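Side-chain contacts in putative O-methyltransferase (Klebsiella pneumoniae subsp. pneumoniae, PDB 3TFW), which probably transfers a methyl group from S-adenosylmethionine to an oxygen atom of a substrate that is not established: residues Asp46-Gln51 with Gly212-Asp217; Ala56-Leu61 with Leu165-Asn170. One frame throughout, in Å; residues are numbered along the deposited sequence.

Interaction 1 (Asp46-Gln51 with Gly212-Asp217); sequences DVAANQ and GTKGWD
A48 and K214 bring the two backbones closest, with their CA atoms 6.8 Å apart, where the residues leading into helix 49-62 meet a type I beta turn running from G212 to G215. A48 sits at the N-cap position of that helix, and its methyl group points at the turn. T213 OG1 lies 3.9 Å from A48 CB, and K214 CG comes to 4.0 Å from the same methyl carbon. The methyl thus rests against the two middle residues of the turn.

K214 then runs on past A48 to D46. Its chain bends at both chi2 and chi3 (-64° and -65°), which folds it along the 46-48 backbone. K214 CE passes 3.3 Å from D46 O. K214 NZ goes on to a hydrogen bond with the backbone O of A44, in the loop that leads into the helix. The D46 carboxylate does not pair with it: D46 OD2 and K214 NZ are 6.1 Å apart, and D46 OD1 is hydrogen-bonded to N37 ND2.

Q51 folds back on its own segment. A48 N donates to Q51 OE1 at 3.1 Å, from above the amide carbonyl plane. This bond ties the N-cap backbone to the first turn of the helix. The beta turn is held by G215 N to G212 O and, from outside, by bonds of T213 N to D16 and of G212 O to Q9, both in helix 8-23.

This is a surface contact. It joins the N-cap end of a helix to the loop of the beta hairpin formed by strands 203-211 and 217-224, the last two strands of the class I methyltransferase fold.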
loop_
_atom_site.group_PDB
_atom_site.type_symbol
_atom_site.label_atom_id
_atom_site.label_comp_id
_atom_site.label_asym_id
_atom_site.label_seq_id
_atom_site.Cartn_x
_atom_site.Cartn_y
_atom_site.Cartn_z
ATOM N N ASP A 46 -8.118 12.553 10.956
ATOM C CA ASP A 46 -7.351 12.795 9.738
ATOM C C ASP A 46 -6.262 11.730 9.580
ATOM O O ASP A 46 -5.688 11.282 10.570
ATOM C CB ASP A 46 -6.703 14.179 9.777
ATOM C CG ASP A 46 -7.691 15.276 10.124
ATOM O OD1 ASP A 46 -8.180 15.937 9.194
ATOM O OD2 ASP A 46 -7.999 15.451 11.324
ATOM N N VAL A 47 -5.982 11.330 8.343
ATOM C CA VAL A 47 -4.839 10.440 8.084
ATOM C C VAL A 47 -3.511 11.165 8.319
ATOM O O VAL A 47 -3.443 12.398 8.230
ATOM C CB VAL A 47 -4.874 9.811 6.665
ATOM C CG1 VAL A 47 -6.122 8.938 6.498
ATOM C CG2 VAL A 47 -4.778 10.875 5.571
ATOM N N ALA A 48 -2.464 10.401 8.634
ATOM C CA ALA A 48 -1.109 10.942 8.726
ATOM C C ALA A 48 -0.614 11.303 7.323
ATOM O O ALA A 48 -1.124 10.770 6.337
ATOM C CB ALA A 48 -0.183 9.922 9.388
ATOM N N ALA A 49 0.375 12.193 7.222
ATOM C CA ALA A 49 0.843 12.672 5.917
ATOM C C ALA A 49 1.326 11.552 4.994
ATOM O O ALA A 49 1.146 11.628 3.788
ATOM C CB ALA A 49 1.937 13.733 6.078
ATOM N N ASN A 50 1.948 10.522 5.565
ATOM C CA ASN A 50 2.438 9.407 4.744
ATOM C C ASN A 50 1.292 8.571 4.182
ATOM O O ASN A 50 1.402 8.016 3.085
ATOM C CB ASN A 50 3.464 8.539 5.497
ATOM C CG ASN A 50 2.897 7.910 6.762
ATOM O OD1 ASN A 50 2.027 8.476 7.417
ATOM N ND2 ASN A 50 3.409 6.738 7.123
ATOM N N GLN A 51 0.201 8.484 4.939
ATOM C CA GLN A 51 -1.004 7.797 4.464
ATOM C C GLN A 51 -1.672 8.608 3.352
ATOM O O GLN A 51 -2.093 8.050 2.346
ATOM C CB GLN A 51 -1.978 7.520 5.603
ATOM C CG GLN A 51 -1.366 6.683 6.739
ATOM C CD GLN A 51 -2.286 6.564 7.950
ATOM O OE1 GLN A 51 -3.109 7.442 8.215
ATOM N NE2 GLN A 51 -2.140 5.468 8.697
ATOM N N GLY A 212 2.314 4.012 13.512
ATOM C CA GLY A 212 2.820 5.344 13.208
ATOM C C GLY A 212 2.210 6.330 14.192
ATOM O O GLY A 212 1.675 5.916 15.215
ATOM N N THR A 213 2.252 7.620 13.866
ATOM C CA THR A 213 1.727 8.665 14.784
ATOM C C THR A 213 0.250 8.505 15.145
ATOM O O THR A 213 -0.204 9.012 16.176
ATOM C CB THR A 213 1.963 10.101 14.259
ATOM O OG1 THR A 213 1.339 10.256 12.975
ATOM C CG2 THR A 213 3.445 10.399 14.147
ATOM N N LYS A 214 -0.497 7.785 14.307
ATOM C CA LYS A 214 -1.922 7.578 14.536
ATOM C C LYS A 214 -2.210 6.275 15.261
ATOM O O LYS A 214 -3.364 5.879 15.397
ATOM C CB LYS A 214 -2.705 7.651 13.217
ATOM C CG LYS A 214 -2.523 8.967 12.453
ATOM C CD LYS A 214 -3.065 10.172 13.239
ATOM C CE LYS A 214 -4.594 10.099 13.421
ATOM N NZ LYS A 214 -5.135 11.044 14.463
ATOM N N GLY A 215 -1.157 5.622 15.744
ATOM C CA GLY A 215 -1.309 4.418 16.534
ATOM C C GLY A 215 -1.464 3.174 15.679
ATOM O O GLY A 215 -1.146 3.192 14.496
ATOM N N TRP A 216 -1.960 2.105 16.287
ATOM C CA TRP A 216 -2.132 0.823 15.609
ATOM C C TRP A 216 -3.480 0.729 14.892
ATOM O O TRP A 216 -4.537 0.831 15.517
ATOM C CB TRP A 216 -1.976 -0.306 16.610
ATOM C CG TRP A 216 -2.260 -1.685 16.092
ATOM C CD1 TRP A 216 -1.885 -2.218 14.880
ATOM C CD2 TRP A 216 -2.943 -2.724 16.793
ATOM N NE1 TRP A 216 -2.321 -3.520 14.790
ATOM C CE2 TRP A 216 -2.965 -3.855 15.952
ATOM C CE3 TRP A 216 -3.542 -2.808 18.061
ATOM C CZ2 TRP A 216 -3.568 -5.059 16.331
ATOM C CZ3 TRP A 216 -4.150 -3.997 18.434
ATOM C CH2 TRP A 216 -4.148 -5.114 17.571
ATOM N N ASP A 217 -3.431 0.527 13.577
ATOM C CA ASP A 217 -4.657 0.368 12.802
ATOM C C ASP A 217 -4.370 -0.433 11.538
ATOM O O ASP A 217 -3.388 -1.198 11.465
ATOM C CB ASP A 217 -5.273 1.742 12.470
ATOM C CG ASP A 217 -6.811 1.708 12.380
ATOM O OD1 ASP A 217 -7.402 0.639 12.126
ATOM O OD2 ASP A 217 -7.441 2.778 12.550
#

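Interaction 2 (Ala56-Leu61 with Leu165-Asn170); sequences ALLVRL and LIIGDN
L58 projects from helix 49-62 onto strand 165-169 and meets L165 and I167. This is helix-on-sheet packing in the Rossmann-like alpha/beta fold of class I methyltransferases. The two methyls of L58 divide the work. CD1 meets I167 most closely, and CD2 meets L165. With CG of L58 anti to its carbonyl carbon (chi1 -64°), the isopropyl end reaches out to the strand.

The two approaches differ. L58 and L165 cross at about a right angle, with L58 CD2 and L165 CD2 3.9 Å apart. L165 CD2 is also 4.1 Å from L58 CD1, so it lies near both methyls of the fork. L58 and I167 instead reach toward each other and meet tip to tip.

All three residues are buried. On the sheet, L165 and I167 also touch L139 of the neighbouring parallel strand 139-142 and L221 of the antiparallel strand 217-224. L61 of the second subunit packs on L165, so the apolar layer continues into the dimer interface. The tightest point is at the end of I167: its CD1 lies 3.5 Å from L58 CD1, closer than usual van der Waals contact, while I167 CG1 stands back at 4.1 Å from the same methyl.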
loop_
_atom_site.group_PDB
_atom_site.type_symbol
_atom_site.label_atom_id
_atom_site.label_comp_id
_atom_site.label_asym_id
_atom_site.label_seq_id
_atom_site.Cartn_x
_atom_site.Cartn_y
_atom_site.Cartn_z
ATOM N N ALA A 56 -2.599 9.442 -2.597
ATOM C CA ALA A 56 -2.276 10.209 -3.787
ATOM C C ALA A 56 -1.597 9.309 -4.807
ATOM O O ALA A 56 -1.924 9.368 -5.986
ATOM C CB ALA A 56 -1.393 11.437 -3.441
ATOM N N LEU A 57 -0.695 8.439 -4.354
ATOM C CA LEU A 57 -0.039 7.504 -5.287
ATOM C C LEU A 57 -1.015 6.491 -5.880
ATOM O O LEU A 57 -0.907 6.149 -7.043
ATOM C CB LEU A 57 1.188 6.817 -4.662
ATOM C CG LEU A 57 2.351 7.768 -4.327
ATOM C CD1 LEU A 57 3.619 7.003 -3.987
ATOM C CD2 LEU A 57 2.618 8.755 -5.462
ATOM N N LEU A 58 -1.995 6.062 -5.090
ATOM C CA LEU A 58 -3.070 5.208 -5.607
ATOM C C LEU A 58 -3.886 5.874 -6.721
ATOM O O LEU A 58 -4.280 5.214 -7.692
ATOM C CB LEU A 58 -3.980 4.731 -4.470
ATOM C CG LEU A 58 -3.282 3.845 -3.439
ATOM C CD1 LEU A 58 -4.281 3.380 -2.405
ATOM C CD2 LEU A 58 -2.609 2.640 -4.111
ATOM N N VAL A 59 -4.121 7.177 -6.604
ATOM C CA VAL A 59 -4.772 7.924 -7.687
ATOM C C VAL A 59 -3.918 7.875 -8.961
ATOM O O VAL A 59 -4.427 7.592 -10.044
ATOM C CB VAL A 59 -5.079 9.394 -7.283
ATOM C CG1 VAL A 59 -5.752 10.139 -8.425
ATOM C CG2 VAL A 59 -5.969 9.426 -6.039
ATOM N N ARG A 60 -2.620 8.126 -8.823
ATOM C CA ARG A 60 -1.709 8.044 -9.967
ATOM C C ARG A 60 -1.659 6.653 -10.589
ATOM O O ARG A 60 -1.643 6.528 -11.814
ATOM C CB ARG A 60 -0.294 8.476 -9.581
ATOM C CG ARG A 60 -0.193 9.923 -9.197
ATOM C CD ARG A 60 1.251 10.341 -9.122
ATOM N NE ARG A 60 1.348 11.633 -8.462
ATOM C CZ ARG A 60 2.474 12.313 -8.297
ATOM N NH1 ARG A 60 3.622 11.828 -8.748
ATOM N NH2 ARG A 60 2.444 13.485 -7.677
ATOM N N LEU A 61 -1.631 5.622 -9.742
ATOM C CA LEU A 61 -1.539 4.233 -10.213
ATOM C C LEU A 61 -2.796 3.781 -10.952
ATOM O O LEU A 61 -2.713 3.038 -11.936
ATOM C CB LEU A 61 -1.251 3.276 -9.053
ATOM C CG LEU A 61 0.161 3.291 -8.449
ATOM C CD1 LEU A 61 0.146 2.573 -7.118
ATOM C CD2 LEU A 61 1.166 2.637 -9.403
ATOM N N LEU A 165 -10.115 0.223 -7.757
ATOM C CA LEU A 165 -9.518 -0.075 -6.473
ATOM C C LEU A 165 -10.427 0.432 -5.366
ATOM O O LEU A 165 -10.825 1.604 -5.364
ATOM C CB LEU A 165 -8.136 0.576 -6.387
ATOM C CG LEU A 165 -7.215 0.120 -5.258
ATOM C CD1 LEU A 165 -6.805 -1.346 -5.440
ATOM C CD2 LEU A 165 -5.988 1.013 -5.265
ATOM N N ILE A 166 -10.753 -0.453 -4.427
ATOM C CA ILE A 166 -11.561 -0.105 -3.276
ATOM C C ILE A 166 -10.683 -0.141 -2.017
ATOM O O ILE A 166 -10.040 -1.154 -1.730
ATOM C CB ILE A 166 -12.752 -1.084 -3.123
ATOM C CG1 ILE A 166 -13.596 -1.108 -4.413
ATOM C CG2 ILE A 166 -13.612 -0.718 -1.897
ATOM C CD1 ILE A 166 -14.711 -2.165 -4.441
ATOM N N ILE A 167 -10.651 0.964 -1.278
ATOM C CA ILE A 167 -9.866 1.032 -0.036
ATOM C C ILE A 167 -10.804 1.171 1.151
ATOM O O ILE A 167 -11.693 2.040 1.140
ATOM C CB ILE A 167 -8.893 2.242 -0.041
ATOM C CG1 ILE A 167 -8.048 2.251 -1.311
ATOM C CG2 ILE A 167 -8.020 2.251 1.223
ATOM C CD1 ILE A 167 -7.679 3.651 -1.770
ATOM N N GLY A 168 -10.617 0.322 2.168
ATOM C CA GLY A 168 -11.382 0.428 3.410
ATOM C C GLY A 168 -10.471 0.764 4.580
ATOM O O GLY A 168 -9.647 -0.067 4.973
ATOM N N ASP A 169 -10.608 1.965 5.139
ATOM C CA ASP A 169 -9.684 2.410 6.211
ATOM C C ASP A 169 -10.230 2.073 7.594
ATOM O O ASP A 169 -11.446 1.889 7.780
ATOM C CB ASP A 169 -9.376 3.917 6.111
ATOM C CG ASP A 169 -7.948 4.287 6.580
ATOM O OD1 ASP A 169 -7.129 3.405 6.933
ATOM O OD2 ASP A 169 -7.634 5.501 6.595
ATOM N N ASN A 170 -9.316 1.966 8.563
ATOM C CA ASN A 170 -9.675 1.832 9.975
ATOM C C ASN A 170 -10.435 0.551 10.309
ATOM O O ASN A 170 -11.497 0.588 10.941
ATOM C CB ASN A 170 -10.436 3.086 10.443
ATOM C CG ASN A 170 -9.683 4.366 10.129
ATOM O OD1 ASN A 170 -10.142 5.193 9.342
ATOM N ND2 ASN A 170 -8.500 4.521 10.721
#

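From the N terminus, the chain passes helices 8-23 and 28-39 and enters helix 49-62. The residues leading into it make interaction 1, its later turns interaction 2. The chain then builds most of the sheet before strand 165-169 returns to the helix, closing interaction 2 after 103 intervening residues. Segment 212-217, with its turn, closes interaction 1 after 160, so interaction 2 is nested inside that loop. The helix and its lead-in are thereby tied to an inner strand of the sheet and to the turn joining the last two strands. The contacts also touch directly: V47 packs on D169. Their centres are 15 Å apart, and both reach the second subunit.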